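PDB 6Z9K: PrgA from Enterococcus faecalis, which extends far outside the cell and provides surface exclusion against unwanted conjugation, and whose CAP domain, the part described here, binds a magnesium ion. Local coordinates for residues K11-I16 against K237-L242; N17-F22 against M174-G179; N85-K90 against S188-G193. All coordinates share one frame; numbering follows the deposited sequence.

Contact 1 of 3, residues K11-I16 against K237-L242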
loop_
_atom_site.group_PDB
_atom_site.type_symbol
_atom_site.label_atom_id
_atom_site.label_comp_id
_atom_site.label_asym_id
_atom_site.label_seq_id
_atom_site.Cartn_x
_atom_site.Cartn_y
_atom_site.Cartn_z
ATOM N N LYS A 11 12.061 18.337 -3.263
ATOM C CA LYS A 11 11.647 18.505 -1.832
ATOM C C LYS A 11 10.329 17.754 -1.574
ATOM O O LYS A 11 10.159 17.240 -0.429
ATOM C CB LYS A 11 11.523 19.976 -1.419
ATOM C CG LYS A 11 10.299 20.723 -1.935
ATOM C CD LYS A 11 10.330 22.210 -1.610
ATOM C CE LYS A 11 11.449 22.960 -2.312
ATOM N NZ LYS A 11 11.231 24.428 -2.270
ATOM N N GLY A 12 9.467 17.672 -2.594
ATOM C CA GLY A 12 8.137 17.034 -2.522
ATOM C C GLY A 12 8.165 15.563 -2.917
ATOM O O GLY A 12 7.128 14.894 -2.790
ATOM N N HIS A 13 9.307 15.043 -3.367
ATOM C CA HIS A 13 9.405 13.657 -3.892
ATOM C C HIS A 13 9.150 12.727 -2.722
ATOM O O HIS A 13 9.867 12.824 -1.716
ATOM C CB HIS A 13 10.763 13.356 -4.544
ATOM C CG HIS A 13 10.804 12.085 -5.328
ATOM N ND1 HIS A 13 10.703 10.860 -4.727
ATOM C CD2 HIS A 13 10.955 11.829 -6.654
ATOM C CE1 HIS A 13 10.786 9.903 -5.657
ATOM N NE2 HIS A 13 10.954 10.481 -6.841
ATOM N N LYS A 14 8.187 11.817 -2.867
ATOM C CA LYS A 14 7.688 11.007 -1.719
ATOM C C LYS A 14 8.327 9.621 -1.683
ATOM O O LYS A 14 7.929 8.828 -0.862
ATOM C CB LYS A 14 6.165 10.957 -1.793
ATOM C CG LYS A 14 5.533 12.251 -1.299
ATOM C CD LYS A 14 4.154 12.448 -1.746
ATOM C CE LYS A 14 3.611 13.849 -1.509
ATOM N NZ LYS A 14 4.425 14.898 -2.165
ATOM N N GLY A 15 9.354 9.383 -2.491
ATOM C CA GLY A 15 10.053 8.091 -2.507
ATOM C C GLY A 15 10.530 7.718 -1.115
ATOM O O GLY A 15 10.974 8.597 -0.331
ATOM N N ILE A 16 10.450 6.442 -0.809
ATOM C CA ILE A 16 10.911 5.916 0.487
ATOM C C ILE A 16 12.426 5.820 0.462
ATOM O O ILE A 16 13.008 5.245 -0.495
ATOM C CB ILE A 16 10.204 4.590 0.812
ATOM C CG1 ILE A 16 8.697 4.852 0.923
ATOM C CG2 ILE A 16 10.754 3.998 2.098
ATOM C CD1 ILE A 16 7.907 3.610 0.813
ATOM N N LYS A 237 9.745 8.509 -11.460
ATOM C CA LYS A 237 11.229 8.638 -11.552
ATOM C C LYS A 237 11.784 8.534 -10.136
ATOM O O LYS A 237 11.154 9.108 -9.245
ATOM C CB LYS A 237 11.632 9.947 -12.233
ATOM C CG LYS A 237 11.934 9.825 -13.721
ATOM C CD LYS A 237 13.385 10.157 -14.064
ATOM C CE LYS A 237 13.794 9.768 -15.470
ATOM N NZ LYS A 237 13.516 10.849 -16.449
ATOM N N SER A 238 12.849 7.765 -9.918
ATOM C CA SER A 238 13.471 7.619 -8.588
ATOM C C SER A 238 14.178 8.930 -8.243
ATOM O O SER A 238 14.507 9.684 -9.165
ATOM C CB SER A 238 14.416 6.447 -8.487
ATOM O OG SER A 238 15.670 6.721 -9.114
ATOM N N LYS A 239 14.372 9.197 -6.955
ATOM C CA LYS A 239 15.159 10.378 -6.525
ATOM C C LYS A 239 16.560 10.304 -7.117
ATOM O O LYS A 239 17.096 11.353 -7.569
ATOM C CB LYS A 239 15.236 10.414 -5.007
ATOM C CG LYS A 239 14.048 11.086 -4.359
ATOM C CD LYS A 239 14.424 11.695 -3.014
ATOM C CE LYS A 239 14.040 10.772 -1.902
ATOM N NZ LYS A 239 14.132 11.483 -0.622
ATOM N N GLU A 240 17.125 9.106 -7.127
ATOM C CA GLU A 240 18.504 8.844 -7.608
ATOM C C GLU A 240 18.611 9.139 -9.110
ATOM O O GLU A 240 19.599 9.831 -9.507
ATOM C CB GLU A 240 18.913 7.417 -7.211
ATOM C CG GLU A 240 19.094 7.234 -5.713
ATOM C CD GLU A 240 17.823 6.960 -4.905
ATOM O OE1 GLU A 240 16.779 6.721 -5.510
ATOM O OE2 GLU A 240 17.875 7.027 -3.657
ATOM N N GLU A 241 17.623 8.713 -9.911
ATOM C CA GLU A 241 17.503 9.077 -11.353
ATOM C C GLU A 241 17.438 10.601 -11.501
ATOM O O GLU A 241 18.181 11.118 -12.349
ATOM C CB GLU A 241 16.276 8.447 -12.015
ATOM C CG GLU A 241 16.479 6.984 -12.402
ATOM C CD GLU A 241 15.228 6.109 -12.371
ATOM O OE1 GLU A 241 14.089 6.678 -12.369
ATOM O OE2 GLU A 241 15.388 4.850 -12.332
ATOM N N LEU A 242 16.606 11.286 -10.712
ATOM C CA LEU A 242 16.403 12.758 -10.789
ATOM C C LEU A 242 17.686 13.498 -10.412
ATOM O O LEU A 242 18.030 14.448 -11.125
ATOM C CB LEU A 242 15.286 13.207 -9.848
ATOM C CG LEU A 242 13.860 12.951 -10.330
ATOM C CD1 LEU A 242 12.880 13.773 -9.491
ATOM C CD2 LEU A 242 13.701 13.261 -11.817
HETATM O O HOH W 1 11.386 11.215 -0.149
HETATM O O HOH W 2 12.178 14.143 -0.882
#

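Contact 2 of 3, residues N17-F22 against M174-G179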
loop_
_atom_site.group_PDB
_atom_site.type_symbol
_atom_site.label_atom_id
_atom_site.label_comp_id
_atom_site.label_asym_id
_atom_site.label_seq_id
_atom_site.Cartn_x
_atom_site.Cartn_y
_atom_site.Cartn_z
ATOM N N ASN A 17 13.047 6.317 1.496
ATOM C CA ASN A 17 14.536 6.325 1.543
ATOM C C ASN A 17 15.031 5.005 2.128
ATOM O O ASN A 17 14.654 4.678 3.270
ATOM C CB ASN A 17 15.014 7.493 2.383
ATOM C CG ASN A 17 14.546 8.815 1.816
ATOM O OD1 ASN A 17 14.806 9.082 0.640
ATOM N ND2 ASN A 17 13.823 9.596 2.614
ATOM N N LEU A 18 15.783 4.224 1.353
ATOM C CA LEU A 18 16.173 2.891 1.833
ATOM C C LEU A 18 17.457 3.037 2.615
ATOM O O LEU A 18 18.393 3.741 2.228
ATOM C CB LEU A 18 16.353 1.887 0.698
ATOM C CG LEU A 18 15.121 1.677 -0.165
ATOM C CD1 LEU A 18 15.385 0.606 -1.206
ATOM C CD2 LEU A 18 13.909 1.339 0.668
ATOM N N PRO A 19 17.561 2.308 3.731
ATOM C CA PRO A 19 18.784 2.305 4.531
ATOM C C PRO A 19 19.796 1.328 3.961
ATOM O O PRO A 19 19.441 0.409 3.206
ATOM C CB PRO A 19 18.284 1.773 5.875
ATOM C CG PRO A 19 17.189 0.823 5.494
ATOM C CD PRO A 19 16.489 1.495 4.328
ATOM N N PRO A 20 21.083 1.462 4.329
ATOM C CA PRO A 20 22.054 0.430 3.989
ATOM C C PRO A 20 21.662 -0.931 4.543
ATOM O O PRO A 20 21.034 -1.001 5.615
ATOM C CB PRO A 20 23.357 0.926 4.647
ATOM C CG PRO A 20 23.141 2.402 4.868
ATOM C CD PRO A 20 21.651 2.516 5.171
ATOM N N LYS A 21 21.961 -1.980 3.782
ATOM C CA LYS A 21 21.724 -3.395 4.137
ATOM C C LYS A 21 20.258 -3.758 4.064
ATOM O O LYS A 21 19.919 -4.884 4.386
ATOM C CB LYS A 21 22.262 -3.750 5.526
ATOM C CG LYS A 21 23.708 -3.369 5.705
ATOM C CD LYS A 21 24.227 -3.929 6.987
ATOM C CE LYS A 21 25.522 -3.294 7.372
ATOM N NZ LYS A 21 26.040 -3.799 8.664
ATOM N N PHE A 22 19.426 -2.943 3.436
ATOM C CA PHE A 22 18.015 -3.320 3.237
ATOM C C PHE A 22 17.890 -4.477 2.250
ATOM O O PHE A 22 18.648 -4.549 1.281
ATOM C CB PHE A 22 17.197 -2.114 2.783
ATOM C CG PHE A 22 15.703 -2.380 2.812
ATOM C CD1 PHE A 22 15.044 -2.603 4.013
ATOM C CD2 PHE A 22 14.948 -2.412 1.652
ATOM C CE1 PHE A 22 13.668 -2.804 4.051
ATOM C CE2 PHE A 22 13.587 -2.695 1.691
ATOM C CZ PHE A 22 12.956 -2.838 2.891
ATOM N N MET A 174 5.549 -0.690 7.608
ATOM C CA MET A 174 5.542 -2.092 7.203
ATOM C C MET A 174 6.927 -2.505 6.697
ATOM O O MET A 174 7.319 -3.625 6.956
ATOM C CB MET A 174 4.482 -2.354 6.153
ATOM C CG MET A 174 3.092 -2.309 6.763
ATOM S SD MET A 174 1.815 -2.560 5.489
ATOM C CE MET A 174 0.387 -2.751 6.548
ATOM N N LEU A 175 7.637 -1.615 6.003
ATOM C CA LEU A 175 8.985 -1.974 5.483
ATOM C C LEU A 175 10.032 -1.946 6.602
ATOM O O LEU A 175 10.992 -2.721 6.480
ATOM C CB LEU A 175 9.367 -0.993 4.383
ATOM C CG LEU A 175 8.492 -1.052 3.155
ATOM C CD1 LEU A 175 8.810 0.111 2.226
ATOM C CD2 LEU A 175 8.675 -2.339 2.405
ATOM N N PHE A 176 9.935 -1.074 7.600
ATOM C CA PHE A 176 11.060 -0.835 8.538
ATOM C C PHE A 176 10.711 -1.022 10.011
ATOM O O PHE A 176 11.619 -0.850 10.827
ATOM C CB PHE A 176 11.651 0.560 8.328
ATOM C CG PHE A 176 11.955 0.888 6.908
ATOM C CD1 PHE A 176 12.810 0.088 6.148
ATOM C CD2 PHE A 176 11.480 2.059 6.356
ATOM C CE1 PHE A 176 13.087 0.417 4.831
ATOM C CE2 PHE A 176 11.755 2.371 5.045
ATOM C CZ PHE A 176 12.574 1.573 4.282
ATOM N N ASP A 177 9.448 -1.305 10.367
ATOM C CA ASP A 177 9.089 -1.390 11.797
ATOM C C ASP A 177 8.086 -2.506 11.992
ATOM O O ASP A 177 7.187 -2.336 12.818
ATOM C CB ASP A 177 8.598 -0.047 12.319
ATOM C CG ASP A 177 8.554 -0.011 13.820
ATOM O OD1 ASP A 177 9.326 -0.781 14.441
ATOM O OD2 ASP A 177 7.758 0.782 14.332
ATOM N N ASP A 178 8.258 -3.621 11.280
ATOM C CA ASP A 178 7.242 -4.708 11.256
ATOM C C ASP A 178 7.621 -5.853 12.192
ATOM O O ASP A 178 7.051 -6.889 12.052
ATOM C CB ASP A 178 7.101 -5.259 9.848
ATOM C CG ASP A 178 5.803 -5.904 9.514
ATOM O OD1 ASP A 178 4.783 -5.418 10.078
ATOM O OD2 ASP A 178 5.809 -6.854 8.694
ATOM N N GLY A 179 8.564 -5.681 13.099
ATOM C CA GLY A 179 9.123 -6.816 13.873
ATOM C C GLY A 179 8.151 -7.307 14.931
ATOM O O GLY A 179 8.238 -8.488 15.292
#

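Contact 3 of 3, residues N85-K90 against S188-G193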
loop_
_atom_site.group_PDB
_atom_site.type_symbol
_atom_site.label_atom_id
_atom_site.label_comp_id
_atom_site.label_asym_id
_atom_site.label_seq_id
_atom_site.Cartn_x
_atom_site.Cartn_y
_atom_site.Cartn_z
ATOM N N ASN A 85 6.581 0.252 -5.948
ATOM C CA ASN A 85 7.364 -0.179 -7.135
ATOM C C ASN A 85 8.758 0.457 -7.078
ATOM O O ASN A 85 9.711 -0.176 -7.563
ATOM C CB ASN A 85 6.720 0.175 -8.463
ATOM C CG ASN A 85 5.699 -0.846 -8.908
ATOM O OD1 ASN A 85 5.744 -1.971 -8.394
ATOM N ND2 ASN A 85 4.894 -0.487 -9.920
ATOM N N ASP A 86 8.884 1.653 -6.540
ATOM C CA ASP A 86 10.207 2.312 -6.434
ATOM C C ASP A 86 11.103 1.391 -5.588
ATOM O O ASP A 86 12.243 1.147 -5.968
ATOM C CB ASP A 86 10.023 3.732 -5.933
ATOM C CG ASP A 86 11.314 4.493 -5.688
ATOM O OD1 ASP A 86 12.019 4.696 -6.662
ATOM O OD2 ASP A 86 11.587 4.864 -4.522
ATOM N N VAL A 87 10.609 0.899 -4.464
ATOM C CA VAL A 87 11.384 0.016 -3.571
ATOM C C VAL A 87 11.591 -1.310 -4.296
ATOM O O VAL A 87 12.693 -1.844 -4.351
ATOM C CB VAL A 87 10.630 -0.166 -2.251
ATOM C CG1 VAL A 87 11.277 -1.170 -1.343
ATOM C CG2 VAL A 87 10.475 1.165 -1.557
ATOM N N ARG A 88 10.524 -1.870 -4.871
ATOM C CA ARG A 88 10.615 -3.213 -5.503
ATOM C C ARG A 88 11.639 -3.177 -6.644
ATOM O O ARG A 88 12.462 -4.138 -6.744
ATOM C CB ARG A 88 9.235 -3.645 -5.982
ATOM C CG ARG A 88 8.345 -4.049 -4.821
ATOM C CD ARG A 88 6.979 -4.519 -5.251
ATOM N NE ARG A 88 6.991 -5.746 -6.046
ATOM C CZ ARG A 88 6.892 -6.981 -5.587
ATOM N NH1 ARG A 88 6.620 -7.241 -4.316
ATOM N NH2 ARG A 88 7.044 -7.979 -6.430
ATOM N N LYS A 89 11.651 -2.120 -7.458
ATOM C CA LYS A 89 12.584 -2.013 -8.589
ATOM C C LYS A 89 14.018 -1.947 -8.020
ATOM O O LYS A 89 14.938 -2.630 -8.579
ATOM C CB LYS A 89 12.281 -0.786 -9.447
ATOM C CG LYS A 89 13.173 -0.696 -10.684
ATOM C CD LYS A 89 12.721 0.379 -11.608
ATOM C CE LYS A 89 13.400 0.264 -12.955
ATOM N NZ LYS A 89 13.125 1.471 -13.779
ATOM N N LYS A 90 14.239 -1.241 -6.928
ATOM C CA LYS A 90 15.629 -1.150 -6.391
ATOM C C LYS A 90 16.089 -2.542 -5.964
ATOM O O LYS A 90 17.294 -2.818 -6.079
ATOM C CB LYS A 90 15.703 -0.165 -5.235
ATOM C CG LYS A 90 15.600 1.277 -5.722
ATOM C CD LYS A 90 15.505 2.285 -4.621
ATOM C CE LYS A 90 15.533 3.719 -5.140
ATOM N NZ LYS A 90 15.412 4.670 -3.999
ATOM N N SER A 188 5.305 -9.675 2.659
ATOM C CA SER A 188 4.211 -9.625 1.699
ATOM C C SER A 188 4.386 -8.519 0.657
ATOM O O SER A 188 4.190 -8.760 -0.532
ATOM C CB SER A 188 2.916 -9.488 2.451
ATOM O OG SER A 188 1.867 -9.468 1.517
ATOM N N LEU A 189 4.660 -7.304 1.110
ATOM C CA LEU A 189 4.808 -6.150 0.203
ATOM C C LEU A 189 5.971 -6.398 -0.768
ATOM O O LEU A 189 5.939 -5.890 -1.900
ATOM C CB LEU A 189 5.040 -4.890 1.037
ATOM C CG LEU A 189 3.882 -4.358 1.855
ATOM C CD1 LEU A 189 4.378 -3.175 2.660
ATOM C CD2 LEU A 189 2.730 -3.927 0.962
ATOM N N LEU A 190 6.992 -7.155 -0.336
ATOM C CA LEU A 190 8.161 -7.369 -1.194
ATOM C C LEU A 190 8.175 -8.790 -1.725
ATOM O O LEU A 190 9.231 -9.247 -2.148
ATOM C CB LEU A 190 9.420 -7.027 -0.392
ATOM C CG LEU A 190 9.499 -5.604 0.117
ATOM C CD1 LEU A 190 10.852 -5.379 0.799
ATOM C CD2 LEU A 190 9.329 -4.566 -1.027
ATOM N N GLN A 191 7.024 -9.450 -1.828
ATOM C CA GLN A 191 7.001 -10.853 -2.328
ATOM C C GLN A 191 7.329 -10.894 -3.824
ATOM O O GLN A 191 6.748 -10.129 -4.592
ATOM C CB GLN A 191 5.630 -11.467 -2.038
ATOM C CG GLN A 191 5.578 -12.930 -2.408
ATOM C CD GLN A 191 4.236 -13.582 -2.215
ATOM O OE1 GLN A 191 4.024 -14.259 -1.226
ATOM N NE2 GLN A 191 3.347 -13.420 -3.179
ATOM N N ASP A 192 8.258 -11.742 -4.277
ATOM C CA ASP A 192 8.575 -11.683 -5.729
ATOM C C ASP A 192 7.422 -12.401 -6.460
ATOM O O ASP A 192 6.691 -13.225 -5.854
ATOM C CB ASP A 192 9.992 -12.155 -6.105
ATOM C CG ASP A 192 10.585 -11.606 -7.414
ATOM O OD1 ASP A 192 9.954 -10.734 -8.151
ATOM O OD2 ASP A 192 11.746 -12.038 -7.707
ATOM N N GLY A 193 7.171 -11.966 -7.668
ATOM C CA GLY A 193 6.206 -12.548 -8.595
ATOM C C GLY A 193 4.857 -11.861 -8.517
ATOM O O GLY A 193 4.014 -12.116 -9.384
#

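Contact 1 of 3, residues K11-I16 against K237-L242
The imidazole of His13 carries Lys239 on one face and the backbone of Lys237 at its edge. Lys239 CG sits 3.5 Å from the centroid of the His13 ring and 18° off the ring normal, a CH-pi contact in which the methylene leans toward the ND1 side. At the edge, NE2 of His13 donates to Lys237 O over 2.8 Å in an almost straight bond, 176° at the hydrogen; the acceptor lies in the ring plane and the donor in the carbonyl plane. Leu242 adds its CD1 methyl obliquely beside CD2 of His13, at 3.9 Å. CG of His13 stands anti to the backbone N (chi1 -168°), which sends the ring across to the start of the helix. ND1 of His13 accepts from Gly15 N at 3.0 Å, somewhat tilted out of the ring plane. With NE2 donating and ND1 accepting, both nitrogens are engaged and the ring's rotation is fixed, consistent with a neutral imidazole protonated on NE2.

Beyond the ring, the Lys239 chain bends at chi3 and takes its ammonium group to Asn17 OD1 and to a water 2.8 Å from Lys239 NZ, which also lies within hydrogen-bonding distance of His13 O and Gly15 O. Ser238 and Glu241 close a capping box at the helix start: Ser238 OG accepts from Glu241 N at 2.9 Å, and Glu241 OE1 accepts from Ser238 N.

The contact thus ties the N-terminal loop, ahead of helix 26-29, to the first turn of the C-terminal helix 239-245. Helix 160-176 holds the same loop through Arg168, which binds Lys14 O and Gly15 O, while helix 70-90 touches Lys14 and Ser238.

Contact 2 of 3, residues N17-F22 against M174-G179
Phe22 and Phe176 mark the closest backbone approach, their CA atoms 9.1 Å apart, where a type II beta turn from Pro19 to Phe22 faces the last turn of helix 160-176, so the gap is bridged by side chains. The two rings form an offset edge-to-face pair, centroids 5.2 Å apart and planes at 67°. It is Phe176 that presents its edge, setting CE1 over the face of Phe22 at 3.4 Å from Phe22 CE1. Phe22 takes CG anti to its backbone nitrogen (chi1 -169°), which swings the ring out of the turn and toward the helix end.

At its own edge, near the plane, the Phe22 ring meets the carbonyl of Leu175, with CE1 of Phe22 3.6 Å from Leu175 O. Farther round, CZ of Phe22 approaches Leu175 CB at 4.3 Å. Phe176 is gripped from the loop side as well. Pro19 brings its CD methylene to 3.6 Å from Phe176 CE1, approaching from the opposite direction, whereas Leu18 crosses at about a right angle and puts CD2 3.9 Å from Phe176 CZ, at the ring edge. One aromatic ring of the helix end is therefore lodged among a leucine, a proline and a second phenylalanine of the loop.

Several helices close around this apolar cluster. Helix 32-45 touches Pro19 through Leu38 and Ala42, and Ala42 also meets Phe176. Helix 70-90 contributes Val87 to both Leu18 and Phe22, while Leu186 of helix 184-189 packs on Phe22, placing the cluster where the N-terminal loop runs between these helices and the end of helix 160-176.

Contact 3 of 3, residues N85-K90 against S188-G193
Arg88 leaves helix 70-90 with CG anti to its carbonyl carbon (chi1 -74°), and a bend at chi3 (65°) turns its guanidinium group toward the carbonyls of Leu189, the last helical residue of 184-189, and of Gln191 just beyond it. Both acceptors lie close to the guanidinium plane. NH1 of Arg88 donates to Leu189 O at 2.9 Å, and also to Gln191 O at 2.9 Å. NH2 of Arg88 reaches the same Gln191 O at 2.8 Å, making an end-on grip by two nitrogens on one oxygen. They arrive from the same face of that carbonyl, NH1 well above its plane and NH2 only tilted from it; all three bonds are bent, none above 149° at the hydrogen.

The aliphatic part of the arginine runs past Leu190 in the opposite direction, CG of Arg88 lying 4.0 Å from Leu190 CD2. That same methyl meets CG1 of Val87 at 3.9 Å, the two side chains crossing at about a right angle. Leu190 thus packs against the helix through this methyl while the polar grip forms around its backbone.

A second anchor holds the guanidinium: NE of Arg88 donates to Ser94 O, and Asp192 OD1, 4.4 Å from Arg88 NH2 and too far for a salt bridge, accepts from Ser94 N. The buried positive charge is met here largely by main-chain carbonyls. With Leu189 O near a helix C-terminus, the helix dipole would probably add to the attraction, and the three hydrogen bonds across the contact tie helix 70-90 to the turn that follows the helix bearing the magnesium ligand His185.

In the fold
Contacts 1 and 2 use consecutive pieces of the N-terminal loop, 11-16 and 17-22, and their centres lie about 17 Å apart. Contact 3 is about 17 Å from contact 1 and about 13 Å from contact 2. Along the chain, 11-16 and 237-242 enclose both other contacts, whose own segments alternate. Helix 70-90 links contact 3 to contact 1 through the Lys90–Glu240 salt bridge, and Phe22 and Leu175 meet Leu190 between contacts 2 and 3. Both chain ends of the CAP domain are thereby fastened to its helical core, on the flank reached by helices 160-176 and 184-189, the latter carrying the magnesium ligand His185.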